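Local coordinates for 23S rRNA-specific endonuclease VapC20 (Mycobacterium tuberculosis H37Rv, PDB 5WZF), which cleaves 23S rRNA within the sarcin-ricin loop, acting as the magnesium-dependent endoribonuclease toxin of a type II toxin-antitoxin pair, at residues Q94-E97 with W98-R101; Y107-V110 with D111-F115; G55-W58 with T59-R63; G131-A135 with A136-E140. All blocks are in the same frame, centred on the assembly; numbering follows the deposited sequence.

Contact 1 (Q94-E97 with W98-R101); sequences QAWE and WLVR
Trp96 and Leu99 both send CG off opposite their carbonyl carbon and close to the backbone N (chi1 -80° and -79°), which lays the two side chains on one flank of the alpha-helix 89-101. There they cross at a slant, CD1 of Leu99 lying 4.0 Å from CE3 of the Trp96 indole. This is the C-terminal part of a helix in the PIN domain, with i to i+4 bonds from Trp98 N to Gln94 O through Arg101 N to Glu97 O. The flank carrying Ala95 and Leu99 packs on helix 109-121, and Trp98 points that way too, its ring edge-to-face with Phe115 and stacked with His102. Leu99 CG also leans on Ala95 O at 3.3 Å. On the solvent side Arg101 is bent at chi3 (62°), folding its guanidinium back toward the preceding turn. It forms no salt bridge with Glu97: OE1 of Glu97 stays 5.1 Å from Arg101 NH1. Instead a water sits in the guanidinium plane at its edge, accepting from Arg101 NH2 at 2.8 Å and donating to Gln94 O at 3.0 Å, the same oxygen that takes the N-H of Trp98.

Contact 2 (Y107-V110 with D111-F115); sequences YSFV and DATSF
Val110 O is gripped by two donors of the next turn, the hydroxyl of Thr113 (OG1 to O, 2.7 Å) and the backbone N-H of Ser114 (N to O, 2.9 Å), both arriving from the same face of its carbonyl plane. Thr113 can do this because OG1 stands between its own backbone N and carbonyl carbon (chi1 60°), which turns CG2 the other way, over one face of the Phe109 ring. That CH-pi contact is close to perpendicular, Thr113 CG2 being 3.8 Å from the Phe109 ring centroid and 22° off the normal. Ser108 is the N-cap of helix 109-121: its OG accepts from Asp111 N at 3.0 Å, and the Asp111 carboxylate carbon CG lies 3.3 Å from that same OG. In this PIN domain Asp111 is a predicted magnesium ligand, and its side chain lies close to that of Asp18, the other predicted ligand, so the first turn of the helix borders the presumed metal site. Tyr107, just before the cap, reaches along the helix to Phe115. Their rings make an offset edge-to-face pair, planes at 87° and centroids 5.7 Å apart, with the Phe115 edge directed at the Tyr107 face and its CE2 3.7 Å from Tyr107 CD1.

Contact 3 (G55-W58 with T59-R63); sequences GETW and TLLNR
From Gly55 to Asn62 the backbone is regular alpha-helix, each carbonyl from Gly55 to Trp58 receiving the N-H four residues on; the bond from Asn62 N to Trp58 O, at 2.8 Å, runs nearly along the C=O axis. Trp58 and Asn62 lie side by side and point the same way, because in each CG stands opposite the backbone N (chi1 164° and -162°). Asn62 CB sits over one face of the indole, offset toward the rim, and Thr59 OG1 lies in the indole plane at its edge. Asn62 ND2 comes to 3.7 Å from Trp58 NE1, the amide and ring planes 47° apart, but these two donors are not bonded to each other. Trp58 NE1, Asn62 ND2 and Thr59 OG1 all hydrogen-bond to the backbone of another protein chain, so one flank of helix 51-63 of the PIN domain serves as an interface. On the inward flank Thr57 and Leu61 run alongside each other, Thr57 CG2 to Leu61 CD1 3.9 Å, packed against helix 67-74, while Thr57 OG1 bonds back to Val53 O. Glu56 extends toward the predicted magnesium ligands Asp18 and Asp111, its OE1 hydrogen-bonded to Thr19 OG1.

Contact 4 (G131-A135 with A136-E140); sequences GDFSA and AGFVE
Gly131, with a positive phi of 81°, turns its N-H to the carboxylate of Glu140, the N lying 3.1 Å from OE1 on the syn lone pair. Asp132 keeps its carboxylate away from this group, in a salt bridge with Arg105, and uses its backbone O to accept from Ala136 N at 3.1 Å. Phe133 gives Glu140 OE2 a weak bond from its N, and OE2 also touches Phe133 CB at 3.3 Å. Phe133 O takes Phe138 N at 2.9 Å, the long bond of the Schellman motif that ends helix 132-135, with Gly137 at phi 101° as the turning residue. The helix is the short crossover of a beta-alpha-beta unit between parallel strands 125-127 and 139-140. Ser134 N makes the straighter bond to Glu140 OE2 (3.2 Å), reaching it from above the carboxylate plane; the start of the helix would be expected to favour the negative charge there, and Arg142 forms a salt bridge with Glu140 OE1. Ser134 O completes the Schellman motif by accepting from Gly137 N, and a water donates both to it and to Phe138 O, 2.7 Å from each. Ala135 directs its CB away from 136-140, against Arg105 and Tyr107.

Overall arrangement
From the N terminus, contact 3 comes first, on helix 51-63, then contact 1 on helix 89-101, contact 2 at the start of helix 109-121, and contact 4 across the final crossover, from helix 132-135 into strand 139-140, outermost in this chain's sheet. Each is local and closes no long loop; all four follow in series, none nested or crossed. Contact 2 is the hub: contact 1 meets it through Trp98 against Tyr107 and Trp96 against Phe109, contact 4 through Phe115 against Phe133 and Ala136, and contact 3 through Glu56 OE1, 3.3 Å from Val110 CG1. Contacts 3 and 4 lie on opposite sides of the chain's centre, about 22 Å apart between centres.

Contact 1 (Q94-E97 with W98-R101)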
# COMPACT_ATOMS: atom_id res chain seq x y z
N GLN B 94 3.98 -6.63 13.54
CA GLN B 94 3.60 -8.04 13.56
C GLN B 94 3.46 -8.55 12.13
O GLN B 94 3.83 -9.69 11.84
CB GLN B 94 2.30 -8.25 14.33
CG GLN B 94 1.93 -9.72 14.47
CD GLN B 94 0.55 -9.92 15.07
OE1 GLN B 94 -0.45 -9.85 14.37
NE2 GLN B 94 0.50 -10.18 16.37
N ALA B 95 2.92 -7.71 11.26
CA ALA B 95 2.78 -8.06 9.85
C ALA B 95 4.14 -8.29 9.19
O ALA B 95 4.30 -9.20 8.39
CB ALA B 95 2.02 -6.98 9.11
N TRP B 96 5.13 -7.46 9.54
CA TRP B 96 6.47 -7.62 8.99
C TRP B 96 7.12 -8.93 9.46
O TRP B 96 7.73 -9.65 8.66
CB TRP B 96 7.37 -6.44 9.38
CG TRP B 96 7.18 -5.19 8.56
CD1 TRP B 96 6.75 -3.98 9.00
CD2 TRP B 96 7.45 -5.04 7.16
NE1 TRP B 96 6.71 -3.08 7.96
CE2 TRP B 96 7.14 -3.71 6.82
CE3 TRP B 96 7.90 -5.91 6.16
CZ2 TRP B 96 7.28 -3.22 5.52
CZ3 TRP B 96 8.04 -5.42 4.87
CH2 TRP B 96 7.73 -4.08 4.56
N GLU B 97 6.99 -9.22 10.75
CA GLU B 97 7.55 -10.45 11.31
C GLU B 97 6.88 -11.65 10.64
O GLU B 97 7.53 -12.65 10.34
CB GLU B 97 7.36 -10.51 12.83
CG GLU B 97 8.06 -9.38 13.57
CD GLU B 97 7.76 -9.39 15.06
OE1 GLU B 97 6.99 -10.26 15.51
OE2 GLU B 97 8.30 -8.52 15.78
N TRP B 98 5.58 -11.52 10.41
CA TRP B 98 4.79 -12.56 9.75
C TRP B 98 5.31 -12.79 8.33
O TRP B 98 5.52 -13.93 7.91
CB TRP B 98 3.31 -12.16 9.74
CG TRP B 98 2.36 -13.24 9.33
CD1 TRP B 98 1.69 -14.10 10.15
CD2 TRP B 98 1.97 -13.57 7.99
NE1 TRP B 98 0.90 -14.95 9.41
CE2 TRP B 98 1.06 -14.65 8.08
CE3 TRP B 98 2.30 -13.08 6.73
CZ2 TRP B 98 0.48 -15.23 6.95
CZ3 TRP B 98 1.72 -13.66 5.61
CH2 TRP B 98 0.82 -14.72 5.73
N LEU B 99 5.52 -11.70 7.60
CA LEU B 99 6.01 -11.75 6.22
C LEU B 99 7.37 -12.43 6.12
O LEU B 99 7.60 -13.25 5.23
CB LEU B 99 6.10 -10.35 5.62
CG LEU B 99 4.79 -9.72 5.14
CD1 LEU B 99 5.01 -8.24 4.81
CD2 LEU B 99 4.20 -10.46 3.94
N VAL B 100 8.27 -12.08 7.03
CA VAL B 100 9.62 -12.63 7.03
C VAL B 100 9.57 -14.12 7.34
O VAL B 100 10.36 -14.91 6.82
CB VAL B 100 10.53 -11.90 8.06
CG1 VAL B 100 11.87 -12.60 8.21
CG2 VAL B 100 10.73 -10.44 7.66
N ARG B 101 8.60 -14.51 8.17
CA ARG B 101 8.48 -15.90 8.60
C ARG B 101 7.81 -16.80 7.57
O ARG B 101 8.14 -17.98 7.45
CB ARG B 101 7.72 -15.95 9.93
CG ARG B 101 7.56 -17.33 10.53
CD ARG B 101 7.07 -17.26 11.97
NE ARG B 101 5.74 -16.66 12.09
CZ ARG B 101 5.52 -15.43 12.54
NH1 ARG B 101 6.53 -14.66 12.93
NH2 ARG B 101 4.28 -14.96 12.61
O HOH W 1 3.76 -12.29 13.35

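Contact 2 (Y107-V110 with D111-F115)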
# COMPACT_ATOMS: atom_id res chain seq x y z
N TYR B 107 3.18 -13.59 -0.40
CA TYR B 107 2.18 -12.72 0.22
C TYR B 107 2.58 -11.26 0.09
O TYR B 107 3.76 -10.92 0.23
CB TYR B 107 1.99 -13.07 1.70
CG TYR B 107 1.29 -14.38 1.96
CD1 TYR B 107 -0.08 -14.50 1.74
CD2 TYR B 107 1.98 -15.49 2.43
CE1 TYR B 107 -0.74 -15.70 1.98
CE2 TYR B 107 1.33 -16.68 2.68
CZ TYR B 107 -0.03 -16.79 2.45
OH TYR B 107 -0.67 -17.98 2.69
N SER B 108 1.61 -10.40 -0.17
CA SER B 108 1.85 -8.96 -0.24
C SER B 108 1.84 -8.35 1.15
O SER B 108 1.31 -8.95 2.09
CB SER B 108 0.79 -8.27 -1.10
OG SER B 108 -0.44 -8.15 -0.40
N PHE B 109 2.43 -7.17 1.28
CA PHE B 109 2.38 -6.44 2.54
C PHE B 109 0.95 -6.12 2.98
O PHE B 109 0.61 -6.26 4.15
CB PHE B 109 3.18 -5.14 2.43
CG PHE B 109 3.04 -4.25 3.63
CD1 PHE B 109 3.74 -4.52 4.80
CD2 PHE B 109 2.21 -3.14 3.59
CE1 PHE B 109 3.61 -3.70 5.90
CE2 PHE B 109 2.08 -2.32 4.70
CZ PHE B 109 2.79 -2.59 5.85
N VAL B 110 0.12 -5.67 2.04
CA VAL B 110 -1.26 -5.34 2.37
C VAL B 110 -2.01 -6.56 2.90
O VAL B 110 -2.76 -6.47 3.87
CB VAL B 110 -2.01 -4.74 1.15
CG1 VAL B 110 -3.49 -4.61 1.44
CG2 VAL B 110 -1.42 -3.38 0.79
N ASP B 111 -1.78 -7.71 2.28
CA ASP B 111 -2.39 -8.95 2.76
C ASP B 111 -1.94 -9.27 4.18
O ASP B 111 -2.76 -9.62 5.03
CB ASP B 111 -2.06 -10.12 1.83
CG ASP B 111 -2.88 -10.09 0.54
OD1 ASP B 111 -3.80 -9.27 0.43
OD2 ASP B 111 -2.60 -10.92 -0.35
N ALA B 112 -0.65 -9.12 4.45
CA ALA B 112 -0.13 -9.41 5.78
C ALA B 112 -0.77 -8.52 6.83
O ALA B 112 -1.07 -8.97 7.94
CB ALA B 112 1.38 -9.26 5.80
N THR B 113 -0.99 -7.25 6.50
CA THR B 113 -1.62 -6.34 7.45
C THR B 113 -3.10 -6.68 7.60
O THR B 113 -3.69 -6.51 8.67
CB THR B 113 -1.46 -4.86 7.04
OG1 THR B 113 -2.07 -4.63 5.77
CG2 THR B 113 0.02 -4.47 6.98
N SER B 114 -3.71 -7.17 6.52
CA SER B 114 -5.11 -7.56 6.56
C SER B 114 -5.28 -8.76 7.49
O SER B 114 -6.20 -8.78 8.31
CB SER B 114 -5.63 -7.89 5.16
OG SER B 114 -5.70 -6.71 4.38
N PHE B 115 -4.39 -9.74 7.35
CA PHE B 115 -4.42 -10.92 8.20
C PHE B 115 -4.29 -10.53 9.66
O PHE B 115 -4.97 -11.07 10.53
CB PHE B 115 -3.31 -11.90 7.82
CG PHE B 115 -3.34 -12.35 6.39
CD1 PHE B 115 -4.52 -12.31 5.65
CD2 PHE B 115 -2.19 -12.82 5.77
CE1 PHE B 115 -4.55 -12.72 4.33
CE2 PHE B 115 -2.21 -13.23 4.45
CZ PHE B 115 -3.39 -13.18 3.73

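Contact 3 (G55-W58 with T59-R63)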
# COMPACT_ATOMS: atom_id res chain seq x y z
N GLY B 55 -6.33 2.21 0.24
CA GLY B 55 -5.28 2.79 -0.57
C GLY B 55 -4.98 1.95 -1.80
O GLY B 55 -4.86 2.48 -2.90
N GLU B 56 -4.88 0.64 -1.61
CA GLU B 56 -4.55 -0.27 -2.69
C GLU B 56 -5.71 -0.30 -3.69
O GLU B 56 -5.50 -0.42 -4.89
CB GLU B 56 -4.27 -1.67 -2.15
CG GLU B 56 -3.78 -2.67 -3.19
CD GLU B 56 -3.65 -4.08 -2.63
OE1 GLU B 56 -4.40 -4.42 -1.69
OE2 GLU B 56 -2.80 -4.84 -3.12
N THR B 57 -6.92 -0.15 -3.16
CA THR B 57 -8.13 -0.11 -3.97
C THR B 57 -8.19 1.14 -4.84
O THR B 57 -8.53 1.06 -6.02
CB THR B 57 -9.39 -0.19 -3.09
OG1 THR B 57 -9.40 -1.45 -2.41
CG2 THR B 57 -10.66 -0.06 -3.93
N TRP B 58 -7.87 2.30 -4.26
CA TRP B 58 -7.74 3.52 -5.05
C TRP B 58 -6.82 3.31 -6.24
O TRP B 58 -7.18 3.60 -7.39
CB TRP B 58 -7.20 4.68 -4.21
CG TRP B 58 -6.72 5.83 -5.06
CD1 TRP B 58 -5.48 5.97 -5.62
CD2 TRP B 58 -7.48 6.97 -5.48
NE1 TRP B 58 -5.42 7.13 -6.36
CE2 TRP B 58 -6.63 7.76 -6.29
CE3 TRP B 58 -8.79 7.40 -5.25
CZ2 TRP B 58 -7.05 8.96 -6.86
CZ3 TRP B 58 -9.20 8.60 -5.82
CH2 TRP B 58 -8.34 9.36 -6.61
N THR B 59 -5.63 2.80 -5.96
CA THR B 59 -4.59 2.69 -6.97
C THR B 59 -5.02 1.77 -8.09
O THR B 59 -4.84 2.08 -9.27
CB THR B 59 -3.28 2.20 -6.34
OG1 THR B 59 -2.84 3.15 -5.37
CG2 THR B 59 -2.20 2.03 -7.41
N LEU B 60 -5.62 0.64 -7.73
CA LEU B 60 -6.09 -0.34 -8.70
C LEU B 60 -7.22 0.22 -9.58
O LEU B 60 -7.17 0.09 -10.80
CB LEU B 60 -6.55 -1.60 -7.97
CG LEU B 60 -6.87 -2.84 -8.82
CD1 LEU B 60 -5.70 -3.18 -9.71
CD2 LEU B 60 -7.20 -4.01 -7.91
N LEU B 61 -8.21 0.84 -8.95
CA LEU B 61 -9.34 1.40 -9.69
C LEU B 61 -8.94 2.60 -10.55
O LEU B 61 -9.45 2.80 -11.65
CB LEU B 61 -10.46 1.81 -8.72
CG LEU B 61 -11.25 0.65 -8.09
CD1 LEU B 61 -12.34 1.18 -7.17
CD2 LEU B 61 -11.84 -0.22 -9.18
N ASN B 62 -8.01 3.41 -10.04
CA ASN B 62 -7.53 4.57 -10.78
C ASN B 62 -6.79 4.12 -12.04
O ASN B 62 -6.88 4.75 -13.10
CB ASN B 62 -6.61 5.43 -9.90
CG ASN B 62 -6.44 6.84 -10.44
OD1 ASN B 62 -7.29 7.34 -11.17
ND2 ASN B 62 -5.34 7.49 -10.07
N ARG B 63 -6.08 3.00 -11.93
CA ARG B 63 -5.34 2.44 -13.05
C ARG B 63 -6.25 1.77 -14.07
O ARG B 63 -6.11 1.98 -15.27
CB ARG B 63 -4.29 1.44 -12.55
CG ARG B 63 -3.08 2.09 -11.91
CD ARG B 63 -2.11 1.08 -11.32
NE ARG B 63 -0.91 1.73 -10.81
CZ ARG B 63 -0.05 1.17 -9.96
NH1 ARG B 63 -0.27 -0.05 -9.50
NH2 ARG B 63 1.02 1.85 -9.56

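Contact 4 (G131-A135 with A136-E140)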
# COMPACT_ATOMS: atom_id res chain seq x y z
N GLY B 131 -7.94 -16.24 -3.39
CA GLY B 131 -7.46 -17.31 -2.53
C GLY B 131 -6.29 -17.10 -1.58
O GLY B 131 -5.85 -18.06 -0.95
N ASP B 132 -5.80 -15.87 -1.45
CA ASP B 132 -4.69 -15.62 -0.53
C ASP B 132 -5.15 -15.69 0.92
O ASP B 132 -4.43 -16.19 1.78
CB ASP B 132 -4.04 -14.26 -0.81
CG ASP B 132 -3.36 -14.21 -2.16
OD1 ASP B 132 -2.72 -15.22 -2.54
OD2 ASP B 132 -3.46 -13.17 -2.83
N PHE B 133 -6.35 -15.20 1.19
CA PHE B 133 -6.93 -15.30 2.52
C PHE B 133 -7.23 -16.76 2.88
O PHE B 133 -7.03 -17.19 4.02
CB PHE B 133 -8.20 -14.45 2.62
CG PHE B 133 -7.92 -12.98 2.76
CD1 PHE B 133 -7.53 -12.22 1.66
CD2 PHE B 133 -8.06 -12.35 3.98
CE1 PHE B 133 -7.27 -10.86 1.79
CE2 PHE B 133 -7.80 -10.99 4.12
CZ PHE B 133 -7.41 -10.25 3.02
N SER B 134 -7.72 -17.53 1.91
CA SER B 134 -7.96 -18.96 2.12
C SER B 134 -6.67 -19.69 2.46
O SER B 134 -6.64 -20.54 3.34
CB SER B 134 -8.59 -19.59 0.87
OG SER B 134 -9.80 -18.93 0.53
N ALA B 135 -5.59 -19.34 1.76
CA ALA B 135 -4.30 -19.97 2.01
C ALA B 135 -3.78 -19.62 3.40
O ALA B 135 -3.10 -20.42 4.04
CB ALA B 135 -3.28 -19.57 0.95
N ALA B 136 -4.11 -18.42 3.87
CA ALA B 136 -3.64 -17.95 5.16
C ALA B 136 -4.51 -18.44 6.30
O ALA B 136 -4.24 -18.15 7.47
CB ALA B 136 -3.56 -16.43 5.17
N GLY B 137 -5.57 -19.18 5.98
CA GLY B 137 -6.37 -19.82 7.00
C GLY B 137 -7.68 -19.12 7.33
O GLY B 137 -8.33 -19.46 8.32
N PHE B 138 -8.07 -18.16 6.50
CA PHE B 138 -9.34 -17.47 6.68
C PHE B 138 -10.35 -18.00 5.67
O PHE B 138 -10.02 -18.83 4.83
CB PHE B 138 -9.17 -15.95 6.53
CG PHE B 138 -8.21 -15.35 7.52
CD1 PHE B 138 -8.61 -15.10 8.83
CD2 PHE B 138 -6.92 -15.04 7.15
CE1 PHE B 138 -7.73 -14.55 9.74
CE2 PHE B 138 -6.03 -14.49 8.06
CZ PHE B 138 -6.44 -14.24 9.36
N VAL B 139 -11.59 -17.51 5.76
CA VAL B 139 -12.63 -17.94 4.84
C VAL B 139 -12.98 -16.82 3.86
O VAL B 139 -13.40 -15.74 4.27
CB VAL B 139 -13.91 -18.35 5.59
CG1 VAL B 139 -15.06 -18.55 4.61
CG2 VAL B 139 -13.66 -19.61 6.43
N GLU B 140 -12.80 -17.08 2.57
CA GLU B 140 -13.26 -16.15 1.55
C GLU B 140 -14.71 -16.49 1.21
O GLU B 140 -15.00 -17.54 0.64
CB GLU B 140 -12.37 -16.20 0.31
CG GLU B 140 -10.93 -15.87 0.64
CD GLU B 140 -10.03 -15.82 -0.58
OE1 GLU B 140 -10.54 -15.94 -1.72
OE2 GLU B 140 -8.81 -15.66 -0.40
O HOH W 2 -8.64 -21.12 5.07
O HOH W 3 -10.77 -19.14 -2.16